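Glycoside hydrolase family 61 (Trichoderma reesei QM6a, PDB 5O2X) is a copper-dependent lytic polysaccharide monooxygenase of Auxiliary Activity family 9 that probably cleaves cellulose chains by oxidation. Local coordinates at residues D6-N10 with G11-Q15; D47-N51 with P52-C56; A201-P204 with G205-I208. All coordinates share one frame; numbering follows the deposited sequence. Where two conformers were deposited one is given.

Contact 1: residues D6-N10 with G11-Q15; sequences DIVIN and GVWYQ. With MAN (alpha-D-mannopyranose), chain N; MAN (alpha-D-mannopyranose), chain P; MAN (alpha-D-mannopyranose), chain O; MAN (alpha-D-mannopyranose), chain R.
With chi1 of 61°, Asp6 has CG between its backbone N and carbonyl carbon. Trp13 CG is anti to its backbone N (chi1 -171°). The indole therefore lies over Asp6, and Asp6 CB sits 3.2 Å above the ring plane near its rim. The carboxylate, turned 21° from that plane, reaches Trp13 NE1 through a water, which accepts from NE1 at 2.9 Å and donates to Asp6 OD2. One mannose lies against the other face of the indole, with O4 3.3 Å above the plane and C5 and C6 by the six-membered ring. Val8 CG2 approaches Trp13 CD1 obliquely at 3.9 Å. The opposite face of the hairpin carries Ile7, Ile9, Val12 and Tyr14. There Ile9 CD1 meets Tyr14 CE1 at 3.8 Å, and Tyr14 OH shares a 2.7 Å hydrogen bond with O2 of another mannose. Two backbone hydrogen bonds join Ile7 and Tyr14, and two join Ile9 and Val12. At the turn, Gly11 N donates to O3 of a third mannose, and Asn10 O accepts two hydroxyls of a fourth. A CB on Gly11 would jam against Asn10 O, so the position calls for glycine. This is an antiparallel beta hairpin closed by a type I' turn with Asn-Gly at its centre.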
loop_
_atom_site.group_PDB
_atom_site.type_symbol
_atom_site.label_atom_id
_atom_site.label_comp_id
_atom_site.label_asym_id
_atom_site.label_seq_id
_atom_site.Cartn_x
_atom_site.Cartn_y
_atom_site.Cartn_z
ATOM N N ASP A 6 4.499 7.955 8.191
ATOM C CA ASP A 6 5.740 7.271 8.503
ATOM C C ASP A 6 5.518 5.797 8.324
ATOM O O ASP A 6 4.379 5.308 8.360
ATOM C CB ASP A 6 6.233 7.606 9.914
ATOM C CG ASP A 6 5.272 7.192 10.982
ATOM O OD1 ASP A 6 5.383 5.974 11.410
ATOM O OD2 ASP A 6 4.391 7.940 11.407
ATOM N N ILE A 7 6.642 5.087 8.156
ATOM C CA ILE A 7 6.638 3.609 8.259
ATOM C C ILE A 7 7.654 3.222 9.320
ATOM O O ILE A 7 8.629 3.949 9.538
ATOM C CB ILE A 7 6.882 2.913 6.905
ATOM C CG1 ILE A 7 8.287 3.137 6.364
ATOM C CG2 ILE A 7 5.822 3.349 5.902
ATOM C CD1 ILE A 7 8.588 2.371 5.088
ATOM N N VAL A 8 7.397 2.107 9.993
ATOM C CA VAL A 8 8.274 1.661 11.093
ATOM C C VAL A 8 8.648 0.222 10.808
ATOM O O VAL A 8 7.772 -0.657 10.765
ATOM C CB VAL A 8 7.625 1.825 12.451
ATOM C CG1 VAL A 8 8.587 1.461 13.555
ATOM C CG2 VAL A 8 7.076 3.250 12.641
ATOM N N ILE A 9 9.936 -0.012 10.581
ATOM C CA ILE A 9 10.426 -1.319 10.087
ATOM C C ILE A 9 11.209 -1.954 11.223
ATOM O O ILE A 9 12.294 -1.448 11.592
ATOM C CB ILE A 9 11.309 -1.141 8.844
ATOM C CG1 ILE A 9 10.577 -0.312 7.770
ATOM C CG2 ILE A 9 11.769 -2.516 8.344
ATOM C CD1 ILE A 9 11.324 -0.146 6.478
ATOM N N ASN A 10 10.650 -2.978 11.846
ATOM C CA ASN A 10 11.313 -3.530 13.059
ATOM C C ASN A 10 11.752 -2.499 14.018
ATOM O O ASN A 10 12.868 -2.536 14.535
ATOM C CB ASN A 10 12.528 -4.377 12.777
ATOM C CG ASN A 10 12.213 -5.579 12.035
ATOM O OD1 ASN A 10 11.062 -5.916 11.747
ATOM N ND2 ASN A 10 13.267 -6.306 11.748
ATOM N N GLY A 11 10.857 -1.550 14.278
ATOM C CA GLY A 11 11.154 -0.535 15.245
ATOM C C GLY A 11 11.878 0.722 14.778
ATOM O O GLY A 11 12.100 1.655 15.560
ATOM N N VAL A 12 12.269 0.746 13.496
ATOM C CA VAL A 12 13.026 1.858 12.928
ATOM C C VAL A 12 12.067 2.726 12.111
ATOM O O VAL A 12 11.492 2.268 11.122
ATOM C CB VAL A 12 14.187 1.348 12.068
ATOM C CG1 VAL A 12 14.909 2.501 11.405
ATOM C CG2 VAL A 12 15.140 0.481 12.854
ATOM N N TRP A 13 11.896 3.955 12.553
ATOM C CA TRP A 13 10.971 4.902 11.968
ATOM C C TRP A 13 11.629 5.616 10.759
ATOM O O TRP A 13 12.743 6.129 10.885
ATOM C CB TRP A 13 10.640 5.952 13.040
ATOM C CG TRP A 13 9.546 6.952 12.768
ATOM C CD1 TRP A 13 8.297 6.912 13.272
ATOM C CD2 TRP A 13 9.651 8.200 12.070
ATOM N NE1 TRP A 13 7.606 8.041 12.918
ATOM C CE2 TRP A 13 8.418 8.880 12.225
ATOM C CE3 TRP A 13 10.686 8.856 11.403
ATOM C CZ2 TRP A 13 8.194 10.177 11.673
ATOM C CZ3 TRP A 13 10.451 10.151 10.908
ATOM C CH2 TRP A 13 9.250 10.755 11.053
ATOM N N TYR A 14 10.872 5.682 9.677
ATOM C CA TYR A 14 11.219 6.461 8.483
ATOM C C TYR A 14 10.124 7.460 8.193
ATOM O O TYR A 14 8.942 7.100 8.135
ATOM C CB TYR A 14 11.367 5.575 7.237
ATOM C CG TYR A 14 12.540 4.631 7.288
ATOM C CD1 TYR A 14 12.461 3.433 7.965
ATOM C CD2 TYR A 14 13.727 4.954 6.638
ATOM C CE1 TYR A 14 13.558 2.554 8.005
ATOM C CE2 TYR A 14 14.819 4.116 6.684
ATOM C CZ TYR A 14 14.731 2.908 7.370
ATOM O OH TYR A 14 15.827 2.081 7.393
ATOM N N GLN A 15 10.527 8.693 7.906
ATOM C CA GLN A 15 9.597 9.703 7.446
ATOM C C GLN A 15 9.041 9.290 6.086
ATOM O O GLN A 15 9.794 8.980 5.169
ATOM C CB GLN A 15 10.330 11.026 7.332
ATOM C CG GLN A 15 9.451 12.239 7.039
ATOM C CD GLN A 15 10.256 13.538 7.007
ATOM O OE1 GLN A 15 11.448 13.552 6.740
ATOM N NE2 GLN A 15 9.568 14.636 7.244
HETATM C C1 MAN N . 6.584 -3.024 16.545
HETATM C C2 MAN N . 7.692 -2.590 15.599
HETATM C C3 MAN N . 7.117 -2.374 14.181
HETATM C C4 MAN N . 6.414 -3.636 13.733
HETATM C C5 MAN N . 5.326 -3.965 14.750
HETATM C C6 MAN N . 4.608 -5.248 14.445
HETATM O O2 MAN N . 8.721 -3.559 15.541
HETATM O O3 MAN N . 8.174 -2.003 13.301
HETATM O O4 MAN N . 5.855 -3.420 12.446
HETATM O O5 MAN N . 5.873 -4.137 16.044
HETATM O O6 MAN N . 5.556 -6.328 14.246
HETATM C C1 MAN P . 13.372 9.090 15.687
HETATM C C2 MAN P . 12.655 8.512 16.883
HETATM C C3 MAN P . 11.202 8.330 16.423
HETATM C C4 MAN P . 10.603 9.593 15.837
HETATM C C5 MAN P . 11.459 10.128 14.732
HETATM C C6 MAN P . 10.934 11.449 14.192
HETATM O O2 MAN P . 12.827 9.440 17.964
HETATM O O3 MAN P . 10.440 8.007 17.553
HETATM O O4 MAN P . 9.258 9.479 15.438
HETATM O O5 MAN P . 12.751 10.296 15.283
HETATM O O6 MAN P . 11.982 12.058 13.423
HETATM C C1 MAN O . 14.835 0.131 19.146
HETATM C C2 MAN O . 15.558 -0.327 17.896
HETATM C C3 MAN O . 14.684 -1.379 17.201
HETATM C C4 MAN O . 14.338 -2.536 18.154
HETATM C C5 MAN O . 13.747 -2.021 19.463
HETATM C C6 MAN O . 13.561 -3.096 20.521
HETATM O O2 MAN O . 16.850 -0.865 18.239
HETATM O O3 MAN O . 15.314 -1.840 16.022
HETATM O O4 MAN O . 13.363 -3.393 17.532
HETATM O O5 MAN O . 14.608 -0.996 19.983
HETATM O O6 MAN O . 14.851 -3.383 21.041
HETATM C C1 MAN R . 19.139 2.915 3.954
HETATM C C2 MAN R . 18.624 3.025 5.363
HETATM C C3 MAN R . 19.749 3.096 6.364
HETATM C C4 MAN R . 20.755 1.965 6.120
HETATM C C5 MAN R . 21.199 1.903 4.663
HETATM C C6 MAN R . 22.054 0.675 4.389
HETATM O O2 MAN R . 17.808 1.856 5.594
HETATM O O3 MAN R . 19.235 3.038 7.685
HETATM O O4 MAN R . 21.906 2.177 6.928
HETATM O O5 MAN R . 20.056 1.840 3.792
HETATM O O6 MAN R . 22.509 0.661 3.052
HETATM O O HOH W 1 5.459 9.734 13.887
#

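Contact 2: residues D47-N51 with P52-C56; sequences DAYQN and PDIIC. With MAN (alpha-D-mannopyranose), chain E.
The Tyr49 ring is met obliquely by Ile54. Its CD1 atom is 3.7 Å from Ile54 CD1. The other flat group is the Asn51 amide, which lies beside Pro52 CD because the two residues are adjacent. Asn51 CG is anti to its backbone N (chi1 -179°), which carries OD1 forward over the start of the helix. There OD1 accepts Asp53 N at 2.8 Å, with the donor tilted 23° from the amide plane. This is an Asx turn and a capping bond. Asn51 O takes Ile54 N at 3.1 Å, so one residue holds two amides of the first helical turn. Ile54 CG2 rests against two carbonyls, 3.4 Å from Tyr49 O and 3.3 Å from Asn51 O. A type I turn from Ala48 to Asn51 precedes the cap. O6 of a mannose donates to Gln50 O at 2.7 Å. Asp53 OD1 takes Asn59 N. Tyr49 OH bonds Asn173 OD1 in strand 172-183, and Cys56 is tied to Cys177 of that strand by a disulfide. Arg156 of strand 151-161 donates to Ile54 O and Ile55 O, so the short, weakly bonded helix about 53-56 is bound to both strands.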
loop_
_atom_site.group_PDB
_atom_site.type_symbol
_atom_site.label_atom_id
_atom_site.label_comp_id
_atom_site.label_asym_id
_atom_site.label_seq_id
_atom_site.Cartn_x
_atom_site.Cartn_y
_atom_site.Cartn_z
ATOM N N ASP A 47 -11.950 5.263 -13.058
ATOM C CA ASP A 47 -11.691 5.832 -14.363
ATOM C C ASP A 47 -10.203 6.148 -14.593
ATOM O O ASP A 47 -9.852 6.526 -15.704
ATOM C CB ASP A 47 -12.616 7.018 -14.696
ATOM C CG ASP A 47 -12.370 8.269 -13.825
ATOM O OD1 ASP A 47 -11.472 8.284 -13.016
ATOM O OD2 ASP A 47 -13.147 9.238 -13.884
ATOM N N ALA A 48 -9.358 5.892 -13.601
ATOM C CA ALA A 48 -7.923 5.987 -13.729
ATOM C C ALA A 48 -7.215 4.669 -13.455
ATOM O O ALA A 48 -5.983 4.641 -13.369
ATOM C CB ALA A 48 -7.376 7.127 -12.869
ATOM N N TYR A 49 -7.955 3.572 -13.406
ATOM C CA TYR A 49 -7.310 2.280 -13.159
ATOM C C TYR A 49 -6.390 1.835 -14.297
ATOM O O TYR A 49 -5.503 1.014 -14.076
ATOM C CB TYR A 49 -8.350 1.189 -12.938
ATOM C CG TYR A 49 -9.033 1.173 -11.594
ATOM C CD1 TYR A 49 -8.643 1.964 -10.510
ATOM C CD2 TYR A 49 -10.119 0.321 -11.411
ATOM C CE1 TYR A 49 -9.287 1.876 -9.278
ATOM C CE2 TYR A 49 -10.755 0.215 -10.181
ATOM C CZ TYR A 49 -10.313 0.954 -9.112
ATOM O OH TYR A 49 -10.964 0.803 -7.914
ATOM N N GLN A 50 -6.635 2.342 -15.518
ATOM C CA GLN A 50 -5.798 2.035 -16.652
ATOM C C GLN A 50 -4.828 3.176 -16.982
ATOM O O GLN A 50 -4.245 3.194 -18.047
ATOM C CB GLN A 50 -6.628 1.570 -17.856
ATOM C CG GLN A 50 -6.946 0.054 -17.800
ATOM C CD GLN A 50 -7.864 -0.365 -16.662
ATOM O OE1 GLN A 50 -9.048 -0.040 -16.676
ATOM N NE2 GLN A 50 -7.322 -1.094 -15.697
ATOM N N ASN A 51 -4.665 4.108 -16.032
ATOM C CA ASN A 51 -3.823 5.297 -16.126
ATOM C C ASN A 51 -2.663 5.126 -15.168
ATOM O O ASN A 51 -2.826 4.502 -14.116
ATOM C CB ASN A 51 -4.675 6.512 -15.667
ATOM C CG ASN A 51 -3.918 7.828 -15.737
ATOM O OD1 ASN A 51 -3.166 8.292 -14.791
ATOM N ND2 ASN A 51 -4.043 8.459 -16.882
ATOM N N PRO A 52 -1.504 5.753 -15.431
ATOM C CA PRO A 52 -0.373 5.646 -14.528
ATOM C C PRO A 52 -0.644 6.064 -13.097
ATOM O O PRO A 52 0.085 5.626 -12.193
ATOM C CB PRO A 52 0.686 6.548 -15.201
ATOM C CG PRO A 52 -0.061 7.434 -16.162
ATOM C CD PRO A 52 -1.179 6.585 -16.619
ATOM N N ASP A 53 -1.624 6.906 -12.864
ATOM C CA ASP A 53 -1.928 7.340 -11.483
ATOM C C ASP A 53 -2.216 6.190 -10.536
ATOM O O ASP A 53 -1.998 6.326 -9.337
ATOM C CB ASP A 53 -3.124 8.312 -11.482
ATOM C CG ASP A 53 -2.784 9.704 -11.973
ATOM O OD1 ASP A 53 -1.598 10.030 -12.189
ATOM O OD2 ASP A 53 -3.774 10.479 -12.124
ATOM N N ILE A 54 -2.776 5.073 -11.025
ATOM C CA ILE A 54 -3.097 3.976 -10.084
ATOM C C ILE A 54 -1.844 3.325 -9.527
ATOM O O ILE A 54 -1.918 2.654 -8.482
ATOM C CB ILE A 54 -3.990 2.925 -10.780
ATOM C CG1 ILE A 54 -4.636 1.959 -9.777
ATOM C CG2 ILE A 54 -3.222 2.129 -11.849
ATOM C CD1 ILE A 54 -5.445 2.599 -8.665
ATOM N N ILE A 55 -0.691 3.489 -10.183
ATOM C CA ILE A 55 0.488 2.726 -9.775
ATOM C C ILE A 55 0.949 3.138 -8.393
ATOM O O ILE A 55 1.048 2.332 -7.466
ATOM C CB ILE A 55 1.599 2.867 -10.833
ATOM C CG1 ILE A 55 1.119 2.375 -12.223
ATOM C CG2 ILE A 55 2.827 2.111 -10.379
ATOM C CD1 ILE A 55 2.025 2.835 -13.346
ATOM N N CYS A 56 1.242 4.433 -8.221
ATOM C CA CYS A 56 1.766 5.013 -6.986
ATOM C C CYS A 56 1.059 6.330 -6.621
ATOM O O CYS A 56 1.613 7.159 -5.892
ATOM C CB CYS A 56 3.275 5.197 -7.046
ATOM S SG CYS A 56 4.195 3.631 -7.039
HETATM C C1 MAN E . -1.907 -0.568 -18.142
HETATM C C2 MAN E . -1.075 -1.541 -18.933
HETATM C C3 MAN E . 0.299 -0.877 -19.214
HETATM C C4 MAN E . 0.183 0.522 -19.832
HETATM C C5 MAN E . -0.789 1.367 -19.042
HETATM C C6 MAN E . -1.152 2.682 -19.712
HETATM O O2 MAN E . -1.715 -1.803 -20.168
HETATM O O3 MAN E . 1.130 -1.712 -20.040
HETATM O O4 MAN E . 1.451 1.190 -19.789
HETATM O O5 MAN E . -2.041 0.669 -18.823
HETATM O O6 MAN E . -1.719 3.603 -18.850
#

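Contact 3: residues A201-P204 with G205-I208; sequences ATDP and GVLI. With MAN (alpha-D-mannopyranose), chain F.
Residues Asp203 to Leu207 form a tight turn in a glycosylated surface loop, with one carbonyl as its hub. Asp203 O accepts two backbone amides. Leu207 N donates at 3.0 Å, almost straight down the line of the carbonyl bond. Val206 N donates at 2.9 Å from well above the carbonyl plane, 60° out of it. The Val206 bond closes a beta turn, and the backbone angles of Pro204 and Gly205 fit type I. The Leu207 bond makes it an alpha turn as well; no regular helix follows.

The side chains pack round this hub. Val206 splays its two methyls over the first half of the turn. CG2 touches Asp203 CB at 3.8 Å. CG1, anti to the backbone N of Val206 (chi1 171°), reaches Ala201 O at 3.7 Å. Leu207 CB lies 3.5 Å from the same oxygen, Ala201 O. Further on, Ile208 CB comes to 3.5 Å from Pro204 O. A water bridges Pro204 O (2.8 Å) and Leu207 O (2.9 Å), donating to both. A second water lies between Thr202 O and Leu207 O and cannot serve all its acceptors at once.

Thr202 OG1 is bonded covalently to C1 of a mannose, so this is an O-mannosylation site. The Asp203 carboxylate turns back along the loop, where OD2 accepts His200 N.

The turn lies in the long connection between strand 193-194 and strand 241-243. It packs on the loop before helix 53-56, with Val206 on Tyr49 and Ala201 on Pro46, and on a later part of its own connection, with Val206 on Pro220 and Gly205 O bonded to Tyr217 OH. The Ile208 backbone pairs with Ala165, in the loop after strand 151-161.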
loop_
_atom_site.group_PDB
_atom_site.type_symbol
_atom_site.label_atom_id
_atom_site.label_comp_id
_atom_site.label_asym_id
_atom_site.label_seq_id
_atom_site.Cartn_x
_atom_site.Cartn_y
_atom_site.Cartn_z
ATOM N N ALA A 201 -13.009 -1.307 -13.422
ATOM C CA ALA A 201 -14.140 -0.603 -12.844
ATOM C C ALA A 201 -15.349 -1.496 -12.606
ATOM O O ALA A 201 -16.225 -1.123 -11.819
ATOM C CB ALA A 201 -14.558 0.551 -13.748
ATOM N N THR A 202 -15.430 -2.638 -13.268
ATOM C CA THR A 202 -16.537 -3.583 -13.083
ATOM C C THR A 202 -16.155 -4.768 -12.191
ATOM O O THR A 202 -16.970 -5.690 -12.052
ATOM C CB THR A 202 -16.971 -4.126 -14.438
ATOM O OG1 THR A 202 -15.815 -4.749 -15.030
ATOM C CG2 THR A 202 -17.533 -3.017 -15.341
ATOM N N ASP A 203 -14.965 -4.800 -11.610
ATOM C CA ASP A 203 -14.595 -5.950 -10.793
ATOM C C ASP A 203 -15.571 -6.104 -9.641
ATOM O O ASP A 203 -16.112 -5.120 -9.109
ATOM C CB ASP A 203 -13.189 -5.768 -10.219
ATOM C CG ASP A 203 -12.071 -5.970 -11.249
ATOM O OD1 ASP A 203 -12.352 -6.457 -12.358
ATOM O OD2 ASP A 203 -10.927 -5.587 -10.924
ATOM N N PRO A 204 -15.795 -7.347 -9.183
ATOM C CA PRO A 204 -16.810 -7.574 -8.131
ATOM C C PRO A 204 -16.496 -6.936 -6.795
ATOM O O PRO A 204 -17.433 -6.691 -6.025
ATOM C CB PRO A 204 -16.890 -9.111 -8.062
ATOM C CG PRO A 204 -15.593 -9.567 -8.610
ATOM C CD PRO A 204 -15.232 -8.618 -9.700
ATOM N N GLY A 205 -15.235 -6.659 -6.519
ATOM C CA GLY A 205 -14.860 -5.949 -5.303
ATOM C C GLY A 205 -14.655 -4.452 -5.474
ATOM O O GLY A 205 -14.247 -3.762 -4.549
ATOM N N VAL A 206 -14.957 -3.948 -6.670
ATOM C CA VAL A 206 -14.861 -2.516 -7.024
ATOM C C VAL A 206 -16.248 -1.898 -7.166
ATOM O O VAL A 206 -16.498 -0.843 -6.607
ATOM C CB VAL A 206 -14.027 -2.322 -8.303
ATOM C CG1 VAL A 206 -14.117 -0.868 -8.800
ATOM C CG2 VAL A 206 -12.585 -2.727 -8.061
ATOM N N LEU A 207 -17.105 -2.556 -7.942
ATOM C CA LEU A 207 -18.480 -2.094 -8.163
ATOM C C LEU A 207 -19.345 -2.995 -7.277
ATOM O O LEU A 207 -19.658 -4.134 -7.645
ATOM C CB LEU A 207 -18.830 -2.174 -9.653
ATOM C CG LEU A 207 -20.250 -1.736 -9.990
ATOM C CD1 LEU A 207 -20.502 -0.293 -9.599
ATOM C CD2 LEU A 207 -20.497 -1.927 -11.467
ATOM N N ILE A 208 -19.674 -2.494 -6.107
ATOM C CA ILE A 208 -20.221 -3.293 -5.044
ATOM C C ILE A 208 -20.992 -2.420 -4.081
ATOM O O ILE A 208 -20.477 -1.378 -3.651
ATOM C CB ILE A 208 -19.116 -4.078 -4.318
ATOM C CG1 ILE A 208 -19.756 -4.964 -3.232
ATOM C CG2 ILE A 208 -18.022 -3.171 -3.766
ATOM C CD1 ILE A 208 -18.819 -5.862 -2.522
HETATM C C1 MAN F . -15.913 -6.161 -15.326
HETATM C C2 MAN F . -14.516 -6.807 -15.434
HETATM C C3 MAN F . -13.759 -6.270 -16.628
HETATM C C4 MAN F . -14.606 -6.473 -17.853
HETATM C C5 MAN F . -15.947 -5.786 -17.663
HETATM C C6 MAN F . -16.808 -5.968 -18.907
HETATM O O2 MAN F . -14.591 -8.233 -15.584
HETATM O O3 MAN F . -12.485 -6.913 -16.762
HETATM O O4 MAN F . -13.864 -5.919 -18.942
HETATM O O5 MAN F . -16.624 -6.343 -16.534
HETATM O O6 MAN F . -18.059 -5.293 -18.727
HETATM O O HOH W 2 -19.135 -5.833 -9.880
HETATM O O HOH W 3 -20.142 -6.746 -6.578
#

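In the fold
The three contacts are local, follow one another along the chain and share no strand or helix. Contact 1 is the most buried and belongs to a beta-sheet. It lies on the opposite side of the chain's centre from the other two, about 33 Å from contact 3, centre to centre. Contact 2, a loop running into a short helix, and contact 3, a loop, are both partly buried and touch: Tyr49 OH packs 3.7 Å from Val206 CG1. Paired strands with side chains packed on both faces make contact 1. A side-chain cap makes contact 2, a carbonyl hub with waters contact 3. Mannose borders all three, but only in contact 3 is it covalently bonded to a residue of the contact.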